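PDB 2WZP: lactococcal phage P2 ORF15 from Lactococcus phage p2, which probably serves as the distal tail (Dit) protein of the phage, building part of the assembly at the tail tip together with copies of itself and other proteins. Local coordinates for residues T253-K258 against I268-N273; S216-K221 against V242-D247. All coordinates share one frame; numbering follows the deposited sequence.

How the interactions relate
Both interactions lie in the C-terminal Dit region, with centres about 14 Å apart. They come in series along the chain: interaction 2 closes before interaction 1 opens. They meet in one four-stranded antiparallel sheet, where strands 240-246 and 251-257 are neighbours. The Thr253 O to Phe244 N distance of 2.8 Å and the Ile255 N to Val242 O distance of 3.0 Å fit hydrogen bonds between these strands. Interaction 2 is packing within this sheet, over an intervening strand. Interaction 1 joins the sheet to a second, six-stranded one. Together they contribute to a two-sheet core, consistent with the beta-sandwich known for Dit C-terminal domains.

Interaction 1 of 2, residues T253-K258 against I268-N273; sequences TAIVFK and INTDVN
Ile255 and Ile268 mark the nearest backbone approach, with CA atoms 8.7 Å apart, and no hydrogen bond crosses between 253-258 and 268-273. The strands belong to different sheets, and side chains bridge the gap. Ile268 is central. Its CG2 methyl sits near the plane of the Phe257 ring and meets the ring at its edge, 3.8 Å from CE2 and 3.9 Å from CZ of Phe257. With chi1 of 63°, Ile268 sets CG2 anti to its carbonyl carbon and CG1 between the backbone N and C. The same CG2 lies 4.3 Å from CG2 of Ile255, so one methyl serves two partners. The other branch of Ile255 runs on to Thr270, where CD1 of Ile255 is 4.0 Å from CG2 of Thr270. Thr270 thus turns its methyl to the apolar layer, while its buried OG1 is hydrogen-bonded to the backbone N of Phe227. Past Ile268 the chain bends through two successive Asx turns. Asn269 OD1 accepts from Asp271 N, and Asp271 OD1 from Asn273 N, each donor standing above the acceptor group's plane. At the end of this bend, the Asn273 side chain is hydrogen-bonded to the backbone of Met79 and Gly77 of a second subunit. Phe227 of strand 224-233 and Tyr277 of strand 276-281, which flank strand 265-269 in its sheet, both pack on Ile255 and Ile268.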
loop_
_atom_site.group_PDB
_atom_site.type_symbol
_atom_site.label_atom_id
_atom_site.label_comp_id
_atom_site.label_asym_id
_atom_site.label_seq_id
_atom_site.Cartn_x
_atom_site.Cartn_y
_atom_site.Cartn_z
ATOM N N THR M 253 20.405 36.685 41.442
ATOM C CA THR M 253 19.004 37.133 41.336
ATOM C C THR M 253 18.373 37.283 42.735
ATOM O O THR M 253 18.848 36.665 43.704
ATOM C CB THR M 253 18.153 36.258 40.371
ATOM O OG1 THR M 253 17.063 37.040 39.894
ATOM C CG2 THR M 253 17.598 34.983 41.021
ATOM N N ALA M 254 17.290 38.091 42.819
ATOM C CA ALA M 254 16.535 38.356 44.051
ATOM C C ALA M 254 15.182 39.005 43.738
ATOM O O ALA M 254 15.056 39.777 42.781
ATOM C CB ALA M 254 17.330 39.275 44.961
ATOM N N ILE M 255 14.178 38.698 44.559
ATOM C CA ILE M 255 12.826 39.260 44.474
ATOM C C ILE M 255 12.669 40.021 45.792
ATOM O O ILE M 255 12.465 39.392 46.819
ATOM C CB ILE M 255 11.762 38.138 44.272
ATOM C CG1 ILE M 255 12.079 37.301 43.009
ATOM C CG2 ILE M 255 10.352 38.725 44.212
ATOM C CD1 ILE M 255 11.582 35.901 43.042
ATOM N N VAL M 256 12.903 41.359 45.770
ATOM C CA VAL M 256 12.900 42.257 46.938
ATOM C C VAL M 256 11.898 43.396 46.698
ATOM O O VAL M 256 11.808 43.914 45.581
ATOM C CB VAL M 256 14.336 42.800 47.243
ATOM C CG1 VAL M 256 14.382 43.581 48.545
ATOM C CG2 VAL M 256 15.365 41.683 47.280
ATOM N N PHE M 257 11.194 43.812 47.767
ATOM C CA PHE M 257 10.181 44.859 47.716
ATOM C C PHE M 257 10.390 45.923 48.780
ATOM O O PHE M 257 10.809 45.611 49.889
ATOM C CB PHE M 257 8.789 44.230 47.969
ATOM C CG PHE M 257 8.441 43.082 47.047
ATOM C CD1 PHE M 257 7.900 43.320 45.784
ATOM C CD2 PHE M 257 8.660 41.759 47.440
ATOM C CE1 PHE M 257 7.596 42.265 44.937
ATOM C CE2 PHE M 257 8.345 40.701 46.582
ATOM C CZ PHE M 257 7.802 40.963 45.350
ATOM N N LYS M 258 9.976 47.165 48.471
ATOM C CA LYS M 258 9.944 48.276 49.411
ATOM C C LYS M 258 8.579 48.941 49.330
ATOM O O LYS M 258 8.336 49.800 48.477
ATOM C CB LYS M 258 11.106 49.272 49.231
ATOM C CG LYS M 258 11.170 50.346 50.327
ATOM C CD LYS M 258 11.226 49.775 51.775
ATOM C CE LYS M 258 11.089 50.871 52.790
ATOM N NZ LYS M 258 9.670 51.235 53.045
ATOM N N ILE M 268 4.273 35.491 46.552
ATOM C CA ILE M 268 5.040 35.480 45.300
ATOM C C ILE M 268 4.787 34.193 44.519
ATOM O O ILE M 268 4.572 33.154 45.133
ATOM C CB ILE M 268 6.554 35.827 45.439
ATOM C CG1 ILE M 268 7.306 34.807 46.307
ATOM C CG2 ILE M 268 6.757 37.267 45.969
ATOM C CD1 ILE M 268 8.832 34.936 46.298
ATOM N N ASN M 269 4.775 34.273 43.170
ATOM C CA ASN M 269 4.640 33.110 42.308
ATOM C C ASN M 269 5.352 33.365 41.015
ATOM O O ASN M 269 4.938 34.230 40.246
ATOM C CB ASN M 269 3.189 32.707 42.083
ATOM C CG ASN M 269 3.062 31.331 41.493
ATOM O OD1 ASN M 269 4.007 30.744 40.898
ATOM N ND2 ASN M 269 1.873 30.807 41.608
ATOM N N THR M 270 6.446 32.623 40.778
ATOM C CA THR M 270 7.289 32.795 39.582
ATOM C C THR M 270 6.793 32.021 38.346
ATOM O O THR M 270 7.437 32.065 37.293
ATOM C CB THR M 270 8.743 32.511 39.896
ATOM O OG1 THR M 270 8.883 31.140 40.234
ATOM C CG2 THR M 270 9.285 33.372 41.012
ATOM N N ASP M 271 5.651 31.307 38.477
ATOM C CA ASP M 271 5.028 30.561 37.379
ATOM C C ASP M 271 4.763 31.551 36.244
ATOM O O ASP M 271 4.017 32.495 36.451
ATOM C CB ASP M 271 3.708 29.929 37.869
ATOM C CG ASP M 271 2.884 29.143 36.868
ATOM O OD1 ASP M 271 3.123 29.288 35.640
ATOM O OD2 ASP M 271 1.947 28.445 37.298
ATOM N N VAL M 272 5.343 31.339 35.054
ATOM C CA VAL M 272 5.169 32.261 33.928
ATOM C C VAL M 272 3.732 32.550 33.537
ATOM O O VAL M 272 3.452 33.624 33.015
ATOM C CB VAL M 272 6.064 31.952 32.692
ATOM C CG1 VAL M 272 7.531 32.138 33.044
ATOM C CG2 VAL M 272 5.790 30.566 32.081
ATOM N N ASN M 273 2.831 31.592 33.793
ATOM C CA ASN M 273 1.415 31.666 33.430
ATOM C C ASN M 273 0.490 32.116 34.583
ATOM O O ASN M 273 -0.704 32.341 34.390
ATOM C CB ASN M 273 0.973 30.358 32.800
ATOM C CG ASN M 273 1.845 29.968 31.633
ATOM O OD1 ASN M 273 1.975 30.690 30.628
ATOM N ND2 ASN M 273 2.484 28.822 31.749
#

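Interaction 2 of 2, residues S216-K221 against V242-D247; sequences SRWDIK and VRFLDD
Phe244 meets Trp218 and Ile220 on one face of the four-stranded antiparallel sheet in what is probably a beta-sandwich domain. Strands 218-220 and 240-246 are not neighbours there: strand 305-310 runs between them, and the Trp218 and Phe244 CA atoms are 9.1 Å apart. The contact is made by apolar side chains, with no hydrogen bond across it. The Phe244 ring offers one edge to both partners. Ile220 CD1 lies 3.7 Å from CD1 of Phe244, close to the ring plane. Trp218 CZ3 is 4.0 Å from CE1 of Phe244 and also in that plane, while the indole itself is approached obliquely. With CG anti to the backbone N (chi1 -177°), the Trp218 indole reaches Phe244 and turns one face to Ile220. Farther out, Met307 of the intervening strand packs on Phe244, and Ile302 touches both Phe244 and Ile220. Ile319 of strand 312-322 packs on Trp218. Arg243 has salt bridges to Glu308 and Glu251, on the two strands flanking its own, and Leu245 CD2 lies over its guanidinium face. On the exposed side of 216-221, Lys221 NZ forms a salt bridge with Asp219 OD1 at 2.7 Å. Within the core, Ile220 CG1 sits over the centre of the Trp218 ring, 3.4 Å above its plane.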
loop_
_atom_site.group_PDB
_atom_site.type_symbol
_atom_site.label_atom_id
_atom_site.label_comp_id
_atom_site.label_asym_id
_atom_site.label_seq_id
_atom_site.Cartn_x
_atom_site.Cartn_y
_atom_site.Cartn_z
ATOM N N SER M 216 16.761 28.909 57.776
ATOM C CA SER M 216 16.072 29.983 57.054
ATOM C C SER M 216 16.418 29.924 55.560
ATOM O O SER M 216 16.007 30.791 54.804
ATOM C CB SER M 216 16.506 31.337 57.611
ATOM O OG SER M 216 17.855 31.611 57.263
ATOM N N ARG M 217 17.186 28.925 55.150
ATOM C CA ARG M 217 17.697 28.796 53.797
ATOM C C ARG M 217 17.201 27.606 53.036
ATOM O O ARG M 217 16.959 26.543 53.605
ATOM C CB ARG M 217 19.213 28.725 53.825
ATOM C CG ARG M 217 19.903 30.000 54.289
ATOM C CD ARG M 217 21.330 30.013 53.817
ATOM N NE ARG M 217 21.989 28.752 54.106
ATOM C CZ ARG M 217 22.796 28.577 55.141
ATOM N NH1 ARG M 217 23.064 29.589 55.960
ATOM N NH2 ARG M 217 23.351 27.396 55.363
ATOM N N TRP M 218 17.141 27.777 51.725
ATOM C CA TRP M 218 16.804 26.749 50.765
ATOM C C TRP M 218 18.114 26.298 50.162
ATOM O O TRP M 218 18.840 27.109 49.596
ATOM C CB TRP M 218 15.891 27.328 49.676
ATOM C CG TRP M 218 15.397 26.356 48.648
ATOM C CD1 TRP M 218 15.543 24.995 48.648
ATOM C CD2 TRP M 218 14.635 26.678 47.473
ATOM N NE1 TRP M 218 14.959 24.458 47.523
ATOM C CE2 TRP M 218 14.391 25.469 46.787
ATOM C CE3 TRP M 218 14.147 27.881 46.921
ATOM C CZ2 TRP M 218 13.697 25.430 45.570
ATOM C CZ3 TRP M 218 13.433 27.836 45.727
ATOM C CH2 TRP M 218 13.221 26.626 45.063
ATOM N N ASP M 219 18.427 25.012 50.308
ATOM C CA ASP M 219 19.624 24.414 49.729
ATOM C C ASP M 219 19.186 23.831 48.382
ATOM O O ASP M 219 18.502 22.795 48.321
ATOM C CB ASP M 219 20.219 23.367 50.679
ATOM C CG ASP M 219 21.427 22.636 50.144
ATOM O OD1 ASP M 219 22.282 23.287 49.489
ATOM O OD2 ASP M 219 21.536 21.422 50.397
ATOM N N ILE M 220 19.472 24.587 47.314
ATOM C CA ILE M 220 19.037 24.239 45.975
ATOM C C ILE M 220 20.015 23.276 45.333
ATOM O O ILE M 220 21.171 23.635 45.099
ATOM C CB ILE M 220 18.731 25.503 45.140
ATOM C CG1 ILE M 220 17.733 26.410 45.885
ATOM C CG2 ILE M 220 18.215 25.135 43.730
ATOM C CD1 ILE M 220 17.942 27.862 45.671
ATOM N N LYS M 221 19.557 22.030 45.092
ATOM C CA LYS M 221 20.363 20.956 44.514
ATOM C C LYS M 221 19.774 20.457 43.198
ATOM O O LYS M 221 20.476 19.795 42.432
ATOM C CB LYS M 221 20.524 19.782 45.508
ATOM C CG LYS M 221 20.821 20.168 46.964
ATOM C CD LYS M 221 22.144 19.623 47.554
ATOM C CE LYS M 221 23.425 20.362 47.172
ATOM N NZ LYS M 221 23.432 21.819 47.476
ATOM N N VAL M 242 13.585 37.775 49.113
ATOM C CA VAL M 242 14.509 36.638 49.087
ATOM C C VAL M 242 15.618 36.870 48.061
ATOM O O VAL M 242 15.383 37.527 47.049
ATOM C CB VAL M 242 13.769 35.296 48.786
ATOM C CG1 VAL M 242 12.828 34.907 49.924
ATOM C CG2 VAL M 242 13.020 35.340 47.445
ATOM N N ARG M 243 16.813 36.307 48.306
ATOM C CA ARG M 243 17.928 36.354 47.350
ATOM C C ARG M 243 18.469 34.971 47.042
ATOM O O ARG M 243 18.376 34.068 47.881
ATOM C CB ARG M 243 19.039 37.317 47.759
ATOM C CG ARG M 243 19.890 36.882 48.935
ATOM C CD ARG M 243 20.835 38.005 49.230
ATOM N NE ARG M 243 21.907 37.598 50.123
ATOM C CZ ARG M 243 23.188 37.866 49.930
ATOM N NH1 ARG M 243 23.579 38.539 48.853
ATOM N NH2 ARG M 243 24.091 37.472 50.811
ATOM N N PHE M 244 19.032 34.806 45.836
ATOM C CA PHE M 244 19.548 33.533 45.368
ATOM C C PHE M 244 21.011 33.674 45.116
ATOM O O PHE M 244 21.440 34.624 44.466
ATOM C CB PHE M 244 18.816 33.082 44.090
ATOM C CG PHE M 244 17.390 32.651 44.338
ATOM C CD1 PHE M 244 17.083 31.317 44.573
ATOM C CD2 PHE M 244 16.356 33.584 44.356
ATOM C CE1 PHE M 244 15.771 30.925 44.837
ATOM C CE2 PHE M 244 15.049 33.194 44.643
ATOM C CZ PHE M 244 14.763 31.868 44.882
ATOM N N LEU M 245 21.774 32.708 45.620
ATOM C CA LEU M 245 23.223 32.644 45.512
ATOM C C LEU M 245 23.638 31.395 44.750
ATOM O O LEU M 245 23.065 30.329 44.968
ATOM C CB LEU M 245 23.851 32.608 46.924
ATOM C CG LEU M 245 23.305 33.538 48.029
ATOM C CD1 LEU M 245 23.978 33.227 49.314
ATOM C CD2 LEU M 245 23.585 35.008 47.737
ATOM N N ASP M 246 24.659 31.512 43.892
ATOM C CA ASP M 246 25.201 30.386 43.128
ATOM C C ASP M 246 26.088 29.485 44.011
ATOM O O ASP M 246 26.260 29.768 45.203
ATOM C CB ASP M 246 25.945 30.875 41.865
ATOM C CG ASP M 246 27.192 31.729 42.088
ATOM O OD1 ASP M 246 27.711 32.292 41.093
ATOM O OD2 ASP M 246 27.674 31.801 43.249
ATOM N N ASP M 247 26.645 28.405 43.432
ATOM C CA ASP M 247 27.489 27.452 44.154
ATOM C C ASP M 247 28.725 28.051 44.836
ATOM O O ASP M 247 29.142 27.526 45.870
ATOM C CB ASP M 247 27.814 26.204 43.323
ATOM C CG ASP M 247 28.367 26.457 41.936
ATOM O OD1 ASP M 247 28.181 25.584 41.058
ATOM O OD2 ASP M 247 28.923 27.560 41.702
#